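PDB 1E9R: conjugal transfer protein TRWB, which acts as the coupling protein of bacterial conjugation, a ring-forming, F1-ATPase-like P-loop NTPase that probably drives DNA into the transfer channel. Local coordinates for residues L70-Y75 with V418-K423; K159-I164 with R170-W175; S230-L235 with I270-E275. All coordinates share one frame; numbering follows the deposited sequence.

Interaction 1. Residues L70-Y75 with V418-K423; sequences LRELAY and VPLEIK
Tyr75 and Glu72 meet Lys423, Leu420 and Glu421 in a loose, mixed polar and apolar contact, where helix 66-79 faces the chain leaving strand 415-419 near one end of the large mixed sheet. The Lys423 and Tyr75 side chains cross at about a right angle, Lys423 CE lying 3.9 Å from Tyr75 CE2; Phe425 joins the pair, edge-to-face with Tyr75 and cation-pi with Lys423. CG of Tyr75 lies anti to the backbone N (chi1 172°), and this carries the ring out to the lysine. One water bridges the two segments, accepting from the Arg71 guanidinium (NH1, 2.6 Å) and donating to the backbone O of Lys423 at 2.6 Å; it lies in the guanidinium plane, while Arg71 NE pairs with Asp92. Glu72 is gripped at OE2 by Thr41 and the amide of Gly44. Its buried OE1 has no partner in the model, lying 4.1 Å from both Leu420 CD2 and Glu421 OE2, the two carboxylate planes 61° apart. Such like charges probably make ionisation of the pair less easy. The helix is the one that follows an apparent Walker A loop, as in the strand-loop-helix of P-loop NTPases.

Interaction 2. Residues K159-I164 with R170-W175; sequences KKLALI and RELFHW
Leu161 packs against Glu171, Leu172 and Trp175 inside a splayed helical hairpin, in which helix 141-163 and helix 169-178 are joined by a short loop. Their segment axes approach to 10.4 Å at 135° between N-to-C directions, so these two segments run well short of antiparallel, and a single leucine spans the gap.

The apolar contacts all radiate from that leucine. With CG anti to the carbonyl carbon (chi1 -74°), Leu161 points its CG at the facing helix, and there the branch divides. CD1 presses on the backbone, 3.5 Å from Leu172 CA, and also lies 3.8 Å from Leu172 CB. CD2 lies against Glu171 CB and, one turn further along, 4.2 Å from Trp175 CD1. Leu172 itself continues the apolar layer toward Leu154 and Ala158 of helix 141-163. An alanine here is likely to leave a gap between the two helices, with Leu172 and the indole of Trp175 losing the methyls that pack on them.

No hydrogen bond crosses between the two segments; their polar groups find partners within their own segment or elsewhere in the chain. Phe187 touches both arms of the hairpin, stacking on Trp175 while it takes Lys160 NZ on its carbonyl oxygen and makes a cation-pi contact with that lysine.

Further along, Phe173 packs on Leu192 of a second subunit, which places the hairpin beside a subunit interface. The Trp175 ring carries His174 CD2 over the centre of one face, 4.2 Å above its plane, while Trp175 NE1 makes a weak, bent hydrogen bond to Glu171 OE1, 3.2 Å long with an N-H...O angle of 124°.

Interaction 3. Residues S230-L235 with I270-E275; sequences SIRSWL and ILSLPE
The N-capped helix 231-236 rests here on the loop that follows helix 252-269, with Leu235 set against Ile270 and Leu273. Leu235 CD1 meets Ile270 CG2 at 4.0 Å, the two side chains crossing obliquely, and Leu235 CB touches Leu273 CD2 at 3.9 Å. The leucine therefore uses both its tip and its root, one against each end of the turn. Arg232, one helical turn earlier, bends at chi3 (71°) and brings NH2 within 3.8 Å of Ser272 CB. No hydrogen bond joins Arg232 to Ser272; NH1 pairs with Asp126 and bonds the carbonyl oxygen of Glu120. Ser272 OG in turn bonds Asp250 of a third subunit, so the loop reaches the assembly interface. At the helix start Ser230 OG accepts from Ser233 N, 3.2 Å long and nearly straight at 170°, and Glu120 binds both Ser230 OG and the amide of Ile231. The loop 270-275 lies on the return limb of a beta-alpha-beta crossover, from strand 243-247 through helix 252-269 to the parallel strand 281-285, typical of the alpha/beta fold of P-loop NTPases.

Overall arrangement
The three contacts are separate, with no atoms touching between them, and are spread along an elongated chain. Interaction 1 closes a long loop in sequence within which interactions 2 and 3 both lie, following one another in series. Interactions 1 and 2 sit on opposite sides of the chain's centre, their centres 46 Å apart. Interaction 3 lies between in distance, its centre 29 Å from that of interaction 1 and 25 Å from that of interaction 2, with nearest atoms about 13 Å away in each case. Interaction 1 is next to the probable sulfate-binding P-loop, which the side chain of Leu420 touches, whereas interactions 2 and 3 each have residues that reach another subunit of the six-chain assembly.

Interaction 1. Residues L70-Y75 with V418-K423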
loop_
_atom_site.group_PDB
_atom_site.type_symbol
_atom_site.label_atom_id
_atom_site.label_comp_id
_atom_site.label_asym_id
_atom_site.label_seq_id
_atom_site.Cartn_x
_atom_site.Cartn_y
_atom_site.Cartn_z
ATOM N N LEU B 70 -21.502 28.879 10.464
ATOM C CA LEU B 70 -21.300 29.563 9.189
ATOM C C LEU B 70 -22.332 30.667 8.991
ATOM O O LEU B 70 -22.012 31.727 8.451
ATOM C CB LEU B 70 -21.388 28.590 8.014
ATOM C CG LEU B 70 -20.063 28.004 7.540
ATOM C CD1 LEU B 70 -19.519 27.061 8.607
ATOM C CD2 LEU B 70 -20.274 27.280 6.215
ATOM N N ARG B 71 -23.568 30.410 9.424
ATOM C CA ARG B 71 -24.653 31.387 9.299
ATOM C C ARG B 71 -24.291 32.647 10.096
ATOM O O ARG B 71 -24.409 33.773 9.602
ATOM C CB ARG B 71 -25.967 30.792 9.818
ATOM C CG ARG B 71 -27.214 31.431 9.215
ATOM C CD ARG B 71 -28.486 30.735 9.682
ATOM N NE ARG B 71 -28.489 29.318 9.327
ATOM C CZ ARG B 71 -28.718 28.334 10.194
ATOM N NH1 ARG B 71 -28.961 28.623 11.466
ATOM N NH2 ARG B 71 -28.699 27.063 9.798
ATOM N N GLU B 72 -23.835 32.445 11.328
ATOM C CA GLU B 72 -23.433 33.547 12.186
ATOM C C GLU B 72 -22.298 34.367 11.574
ATOM O O GLU B 72 -22.325 35.596 11.577
ATOM C CB GLU B 72 -22.989 33.008 13.539
ATOM C CG GLU B 72 -22.172 34.005 14.332
ATOM C CD GLU B 72 -21.801 33.509 15.716
ATOM O OE1 GLU B 72 -22.397 32.506 16.197
ATOM O OE2 GLU B 72 -20.910 34.145 16.318
ATOM N N LEU B 73 -21.291 33.675 11.062
ATOM C CA LEU B 73 -20.154 34.335 10.450
ATOM C C LEU B 73 -20.579 35.173 9.244
ATOM O O LEU B 73 -20.148 36.314 9.084
ATOM C CB LEU B 73 -19.129 33.293 10.014
ATOM C CG LEU B 73 -17.722 33.460 10.567
ATOM C CD1 LEU B 73 -16.882 32.308 10.105
ATOM C CD2 LEU B 73 -17.127 34.768 10.108
ATOM N N ALA B 74 -21.420 34.597 8.388
ATOM C CA ALA B 74 -21.899 35.288 7.190
ATOM C C ALA B 74 -22.709 36.528 7.574
ATOM O O ALA B 74 -22.537 37.609 6.995
ATOM C CB ALA B 74 -22.752 34.339 6.352
ATOM N N TYR B 75 -23.595 36.350 8.550
ATOM C CA TYR B 75 -24.433 37.426 9.049
ATOM C C TYR B 75 -23.600 38.611 9.540
ATOM O O TYR B 75 -23.762 39.736 9.073
ATOM C CB TYR B 75 -25.301 36.905 10.186
ATOM C CG TYR B 75 -26.078 37.983 10.900
ATOM C CD1 TYR B 75 -26.879 38.884 10.189
ATOM C CD2 TYR B 75 -26.035 38.090 12.290
ATOM C CE1 TYR B 75 -27.615 39.866 10.846
ATOM C CE2 TYR B 75 -26.770 39.066 12.960
ATOM C CZ TYR B 75 -27.556 39.951 12.235
ATOM O OH TYR B 75 -28.280 40.918 12.903
ATOM N N VAL B 418 -16.374 27.239 23.552
ATOM C CA VAL B 418 -17.463 28.201 23.547
ATOM C C VAL B 418 -18.741 27.578 23.001
ATOM O O VAL B 418 -18.694 26.660 22.187
ATOM C CB VAL B 418 -17.081 29.423 22.673
ATOM C CG1 VAL B 418 -18.268 30.345 22.494
ATOM C CG2 VAL B 418 -15.943 30.177 23.317
ATOM N N PRO B 419 -19.905 28.050 23.466
ATOM C CA PRO B 419 -21.150 27.485 22.955
ATOM C C PRO B 419 -21.658 28.284 21.751
ATOM O O PRO B 419 -21.399 29.489 21.621
ATOM C CB PRO B 419 -22.080 27.592 24.148
ATOM C CG PRO B 419 -21.668 28.895 24.721
ATOM C CD PRO B 419 -20.155 28.803 24.708
ATOM N N LEU B 420 -22.354 27.585 20.864
ATOM C CA LEU B 420 -22.947 28.178 19.678
ATOM C C LEU B 420 -24.371 28.561 20.039
ATOM O O LEU B 420 -25.074 27.816 20.730
ATOM C CB LEU B 420 -22.989 27.173 18.534
ATOM C CG LEU B 420 -21.786 27.156 17.604
ATOM C CD1 LEU B 420 -21.996 26.119 16.505
ATOM C CD2 LEU B 420 -21.612 28.549 17.003
ATOM N N GLU B 421 -24.796 29.721 19.565
ATOM C CA GLU B 421 -26.137 30.211 19.839
ATOM C C GLU B 421 -26.981 30.097 18.583
ATOM O O GLU B 421 -26.607 30.638 17.540
ATOM C CB GLU B 421 -26.045 31.669 20.278
ATOM C CG GLU B 421 -24.955 32.428 19.512
ATOM C CD GLU B 421 -24.505 33.703 20.210
ATOM O OE1 GLU B 421 -25.165 34.107 21.199
ATOM O OE2 GLU B 421 -23.491 34.298 19.763
ATOM N N ILE B 422 -28.108 29.392 18.665
ATOM C CA ILE B 422 -28.966 29.260 17.493
ATOM C C ILE B 422 -29.779 30.540 17.308
ATOM O O ILE B 422 -30.957 30.592 17.666
ATOM C CB ILE B 422 -29.949 28.068 17.615
ATOM C CG1 ILE B 422 -29.181 26.777 17.890
ATOM C CG2 ILE B 422 -30.747 27.921 16.320
ATOM C CD1 ILE B 422 -30.047 25.537 17.871
ATOM N N LYS B 423 -29.150 31.576 16.760
ATOM C CA LYS B 423 -29.856 32.828 16.538
ATOM C C LYS B 423 -30.963 32.585 15.517
ATOM O O LYS B 423 -30.834 31.744 14.626
ATOM C CB LYS B 423 -28.904 33.912 16.028
ATOM C CG LYS B 423 -29.554 35.290 15.972
ATOM C CD LYS B 423 -28.594 36.372 15.510
ATOM C CE LYS B 423 -29.199 37.769 15.678
ATOM N NZ LYS B 423 -30.468 37.968 14.919
HETATM O O HOH W 1 -28.984 30.457 13.276
#

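Interaction 2. Residues K159-I164 with R170-W175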
loop_
_atom_site.group_PDB
_atom_site.type_symbol
_atom_site.label_atom_id
_atom_site.label_comp_id
_atom_site.label_asym_id
_atom_site.label_seq_id
_atom_site.Cartn_x
_atom_site.Cartn_y
_atom_site.Cartn_z
ATOM N N LYS B 159 -13.852 26.449 -28.348
ATOM C CA LYS B 159 -13.102 27.533 -28.979
ATOM C C LYS B 159 -13.557 27.762 -30.424
ATOM O O LYS B 159 -13.664 28.905 -30.868
ATOM C CB LYS B 159 -11.605 27.223 -28.963
ATOM C CG LYS B 159 -10.722 28.403 -29.307
ATOM C CD LYS B 159 -9.262 27.974 -29.490
ATOM C CE LYS B 159 -8.677 27.288 -28.240
ATOM N NZ LYS B 159 -7.231 26.907 -28.410
ATOM N N LYS B 160 -13.827 26.676 -31.149
ATOM C CA LYS B 160 -14.277 26.764 -32.542
ATOM C C LYS B 160 -15.716 27.278 -32.653
ATOM O O LYS B 160 -16.021 28.094 -33.524
ATOM C CB LYS B 160 -14.165 25.403 -33.231
ATOM C CG LYS B 160 -14.524 25.441 -34.710
ATOM C CD LYS B 160 -14.192 24.127 -35.425
ATOM C CE LYS B 160 -14.610 24.172 -36.894
ATOM N NZ LYS B 160 -14.230 22.933 -37.636
ATOM N N LEU B 161 -16.595 26.792 -31.781
ATOM C CA LEU B 161 -17.981 27.239 -31.760
ATOM C C LEU B 161 -18.019 28.751 -31.510
ATOM O O LEU B 161 -18.784 29.480 -32.140
ATOM C CB LEU B 161 -18.758 26.510 -30.662
ATOM C CG LEU B 161 -19.094 25.047 -30.942
ATOM C CD1 LEU B 161 -19.712 24.428 -29.710
ATOM C CD2 LEU B 161 -20.051 24.954 -32.122
ATOM N N ALA B 162 -17.189 29.219 -30.584
ATOM C CA ALA B 162 -17.119 30.644 -30.281
ATOM C C ALA B 162 -16.639 31.410 -31.513
ATOM O O ALA B 162 -17.092 32.525 -31.773
ATOM C CB ALA B 162 -16.173 30.885 -29.117
ATOM N N LEU B 163 -15.715 30.810 -32.261
ATOM C CA LEU B 163 -15.179 31.419 -33.478
ATOM C C LEU B 163 -16.217 31.530 -34.585
ATOM O O LEU B 163 -16.364 32.590 -35.197
ATOM C CB LEU B 163 -14.000 30.614 -34.015
ATOM C CG LEU B 163 -12.615 31.104 -33.618
ATOM C CD1 LEU B 163 -11.588 30.443 -34.526
ATOM C CD2 LEU B 163 -12.537 32.616 -33.757
ATOM N N ILE B 164 -16.919 30.432 -34.858
ATOM C CA ILE B 164 -17.931 30.448 -35.903
ATOM C C ILE B 164 -19.189 31.201 -35.443
ATOM O O ILE B 164 -20.205 31.225 -36.144
ATOM C CB ILE B 164 -18.282 29.003 -36.397
ATOM C CG1 ILE B 164 -19.085 28.239 -35.353
ATOM C CG2 ILE B 164 -17.006 28.239 -36.708
ATOM C CD1 ILE B 164 -19.390 26.815 -35.778
ATOM N N ARG B 170 -25.628 23.751 -26.114
ATOM C CA ARG B 170 -26.342 22.660 -26.752
ATOM C C ARG B 170 -25.496 22.147 -27.916
ATOM O O ARG B 170 -25.339 20.942 -28.098
ATOM C CB ARG B 170 -27.705 23.156 -27.229
ATOM C CG ARG B 170 -28.780 22.079 -27.327
ATOM C CD ARG B 170 -30.129 22.605 -26.825
ATOM N NE ARG B 170 -30.319 22.369 -25.391
ATOM C CZ ARG B 170 -31.305 22.894 -24.662
ATOM N NH1 ARG B 170 -32.199 23.700 -25.228
ATOM N NH2 ARG B 170 -31.408 22.603 -23.367
ATOM N N GLU B 171 -24.936 23.068 -28.693
ATOM C CA GLU B 171 -24.082 22.702 -29.827
ATOM C C GLU B 171 -22.806 22.007 -29.344
ATOM O O GLU B 171 -22.332 21.044 -29.957
ATOM C CB GLU B 171 -23.697 23.946 -30.640
ATOM C CG GLU B 171 -24.640 24.269 -31.794
ATOM C CD GLU B 171 -24.634 23.190 -32.869
ATOM O OE1 GLU B 171 -23.559 22.964 -33.482
ATOM O OE2 GLU B 171 -25.705 22.567 -33.097
ATOM N N LEU B 172 -22.258 22.523 -28.246
ATOM C CA LEU B 172 -21.056 21.985 -27.630
ATOM C C LEU B 172 -21.332 20.561 -27.170
ATOM O O LEU B 172 -20.535 19.654 -27.389
ATOM C CB LEU B 172 -20.663 22.847 -26.430
ATOM C CG LEU B 172 -19.399 22.446 -25.675
ATOM C CD1 LEU B 172 -18.182 22.506 -26.589
ATOM C CD2 LEU B 172 -19.223 23.385 -24.510
ATOM N N PHE B 173 -22.476 20.367 -26.533
ATOM C CA PHE B 173 -22.834 19.047 -26.050
ATOM C C PHE B 173 -23.085 18.075 -27.199
ATOM O O PHE B 173 -22.765 16.891 -27.089
ATOM C CB PHE B 173 -24.072 19.141 -25.165
ATOM C CG PHE B 173 -24.458 17.845 -24.509
ATOM C CD1 PHE B 173 -23.766 17.378 -23.402
ATOM C CD2 PHE B 173 -25.546 17.112 -24.973
ATOM C CE1 PHE B 173 -24.158 16.200 -22.762
ATOM C CE2 PHE B 173 -25.949 15.930 -24.339
ATOM C CZ PHE B 173 -25.257 15.475 -23.235
ATOM N N HIS B 174 -23.652 18.566 -28.300
ATOM C CA HIS B 174 -23.941 17.702 -29.442
ATOM C C HIS B 174 -22.655 17.142 -30.025
ATOM O O HIS B 174 -22.481 15.934 -30.179
ATOM C CB HIS B 174 -24.683 18.473 -30.542
ATOM C CG HIS B 174 -24.806 17.707 -31.826
ATOM N ND1 HIS B 174 -25.631 16.607 -31.961
ATOM C CD2 HIS B 174 -24.143 17.825 -33.003
ATOM C CE1 HIS B 174 -25.465 16.080 -33.162
ATOM N NE2 HIS B 174 -24.566 16.800 -33.813
ATOM N N TRP B 175 -21.757 18.049 -30.363
ATOM C CA TRP B 175 -20.491 17.675 -30.941
ATOM C C TRP B 175 -19.661 16.764 -30.059
ATOM O O TRP B 175 -19.178 15.730 -30.509
ATOM C CB TRP B 175 -19.698 18.939 -31.263
ATOM C CG TRP B 175 -20.168 19.614 -32.509
ATOM C CD1 TRP B 175 -20.692 20.879 -32.631
ATOM C CD2 TRP B 175 -20.174 19.047 -33.819
ATOM N NE1 TRP B 175 -21.023 21.124 -33.944
ATOM C CE2 TRP B 175 -20.716 20.016 -34.692
ATOM C CE3 TRP B 175 -19.773 17.806 -34.339
ATOM C CZ2 TRP B 175 -20.867 19.781 -36.057
ATOM C CZ3 TRP B 175 -19.920 17.577 -35.688
ATOM C CH2 TRP B 175 -20.465 18.559 -36.536
#

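Interaction 3. Residues S230-L235 with I270-E275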
loop_
_atom_site.group_PDB
_atom_site.type_symbol
_atom_site.label_atom_id
_atom_site.label_comp_id
_atom_site.label_asym_id
_atom_site.label_seq_id
_atom_site.Cartn_x
_atom_site.Cartn_y
_atom_site.Cartn_z
ATOM N N SER B 230 -21.767 37.071 -16.065
ATOM C CA SER B 230 -20.365 36.668 -15.944
ATOM C C SER B 230 -19.904 36.798 -14.503
ATOM O O SER B 230 -19.944 37.887 -13.931
ATOM C CB SER B 230 -19.468 37.536 -16.826
ATOM O OG SER B 230 -18.099 37.296 -16.543
ATOM N N ILE B 231 -19.472 35.685 -13.914
ATOM C CA ILE B 231 -18.998 35.700 -12.540
ATOM C C ILE B 231 -17.787 36.630 -12.425
ATOM O O ILE B 231 -17.627 37.314 -11.419
ATOM C CB ILE B 231 -18.616 34.282 -12.072
ATOM C CG1 ILE B 231 -19.869 33.402 -12.015
ATOM C CG2 ILE B 231 -17.950 34.343 -10.705
ATOM C CD1 ILE B 231 -19.584 31.944 -11.733
ATOM N N ARG B 232 -16.952 36.665 -13.464
ATOM C CA ARG B 232 -15.767 37.522 -13.469
ATOM C C ARG B 232 -16.168 38.987 -13.391
ATOM O O ARG B 232 -15.625 39.757 -12.593
ATOM C CB ARG B 232 -14.949 37.307 -14.741
ATOM C CG ARG B 232 -14.380 35.929 -14.867
ATOM C CD ARG B 232 -13.471 35.817 -16.067
ATOM N NE ARG B 232 -12.224 36.546 -15.898
ATOM C CZ ARG B 232 -11.219 36.483 -16.761
ATOM N NH1 ARG B 232 -11.325 35.728 -17.845
ATOM N NH2 ARG B 232 -10.102 37.164 -16.540
ATOM N N SER B 233 -17.113 39.368 -14.245
ATOM C CA SER B 233 -17.607 40.739 -14.288
ATOM C C SER B 233 -18.299 41.075 -12.971
ATOM O O SER B 233 -18.164 42.184 -12.459
ATOM C CB SER B 233 -18.582 40.909 -15.451
ATOM O OG SER B 233 -17.939 40.664 -16.690
ATOM N N TRP B 234 -19.039 40.117 -12.427
ATOM C CA TRP B 234 -19.724 40.320 -11.166
ATOM C C TRP B 234 -18.713 40.628 -10.050
ATOM O O TRP B 234 -18.917 41.529 -9.234
ATOM C CB TRP B 234 -20.518 39.069 -10.802
ATOM C CG TRP B 234 -21.168 39.153 -9.463
ATOM C CD1 TRP B 234 -22.292 39.856 -9.140
ATOM C CD2 TRP B 234 -20.714 38.541 -8.247
ATOM N NE1 TRP B 234 -22.568 39.723 -7.800
ATOM C CE2 TRP B 234 -21.617 38.920 -7.227
ATOM C CE3 TRP B 234 -19.633 37.709 -7.918
ATOM C CZ2 TRP B 234 -21.471 38.495 -5.896
ATOM C CZ3 TRP B 234 -19.486 37.287 -6.593
ATOM C CH2 TRP B 234 -20.403 37.683 -5.600
ATOM N N LEU B 235 -17.621 39.873 -10.008
ATOM C CA LEU B 235 -16.611 40.087 -8.978
ATOM C C LEU B 235 -16.039 41.486 -9.055
ATOM O O LEU B 235 -15.775 42.120 -8.035
ATOM C CB LEU B 235 -15.481 39.066 -9.115
ATOM C CG LEU B 235 -15.821 37.638 -8.682
ATOM C CD1 LEU B 235 -14.672 36.706 -9.023
ATOM C CD2 LEU B 235 -16.106 37.616 -7.198
ATOM N N ILE B 270 -10.705 35.394 -9.041
ATOM C CA ILE B 270 -10.211 36.415 -8.120
ATOM C C ILE B 270 -8.726 36.698 -8.336
ATOM O O ILE B 270 -8.249 37.789 -8.043
ATOM C CB ILE B 270 -10.397 36.011 -6.664
ATOM C CG1 ILE B 270 -9.555 34.774 -6.382
ATOM C CG2 ILE B 270 -11.874 35.774 -6.364
ATOM C CD1 ILE B 270 -9.316 34.537 -4.926
ATOM N N LEU B 271 -8.002 35.709 -8.847
ATOM C CA LEU B 271 -6.575 35.846 -9.104
ATOM C C LEU B 271 -6.324 36.794 -10.258
ATOM O O LEU B 271 -5.184 37.197 -10.510
ATOM C CB LEU B 271 -5.975 34.482 -9.433
ATOM C CG LEU B 271 -5.333 33.662 -8.321
ATOM C CD1 LEU B 271 -6.157 33.723 -7.066
ATOM C CD2 LEU B 271 -5.169 32.237 -8.811
ATOM N N SER B 272 -7.393 37.135 -10.966
ATOM C CA SER B 272 -7.300 38.031 -12.112
ATOM C C SER B 272 -7.833 39.419 -11.790
ATOM O O SER B 272 -7.705 40.335 -12.600
ATOM C CB SER B 272 -8.073 37.457 -13.307
ATOM O OG SER B 272 -7.357 36.421 -13.948
ATOM N N LEU B 273 -8.434 39.571 -10.613
ATOM C CA LEU B 273 -8.988 40.859 -10.204
ATOM C C LEU B 273 -7.914 41.917 -10.039
ATOM O O LEU B 273 -6.822 41.635 -9.542
ATOM C CB LEU B 273 -9.747 40.731 -8.883
ATOM C CG LEU B 273 -11.062 39.965 -8.931
ATOM C CD1 LEU B 273 -11.659 39.913 -7.552
ATOM C CD2 LEU B 273 -12.012 40.639 -9.891
ATOM N N PRO B 274 -8.212 43.158 -10.455
ATOM C CA PRO B 274 -7.238 44.243 -10.326
ATOM C C PRO B 274 -6.959 44.518 -8.850
ATOM O O PRO B 274 -7.829 44.329 -7.989
ATOM C CB PRO B 274 -7.927 45.410 -11.029
ATOM C CG PRO B 274 -9.379 45.140 -10.773
ATOM C CD PRO B 274 -9.474 43.653 -11.034
ATOM N N GLU B 275 -5.740 44.954 -8.563
ATOM C CA GLU B 275 -5.339 45.240 -7.197
ATOM C C GLU B 275 -6.208 46.281 -6.486
ATOM O O GLU B 275 -6.229 47.456 -6.859
ATOM C CB GLU B 275 -3.870 45.667 -7.179
ATOM C CG GLU B 275 -2.951 44.614 -6.585
ATOM C CD GLU B 275 -3.102 44.515 -5.076
ATOM O OE1 GLU B 275 -4.257 44.509 -4.588
ATOM O OE2 GLU B 275 -2.064 44.442 -4.378
#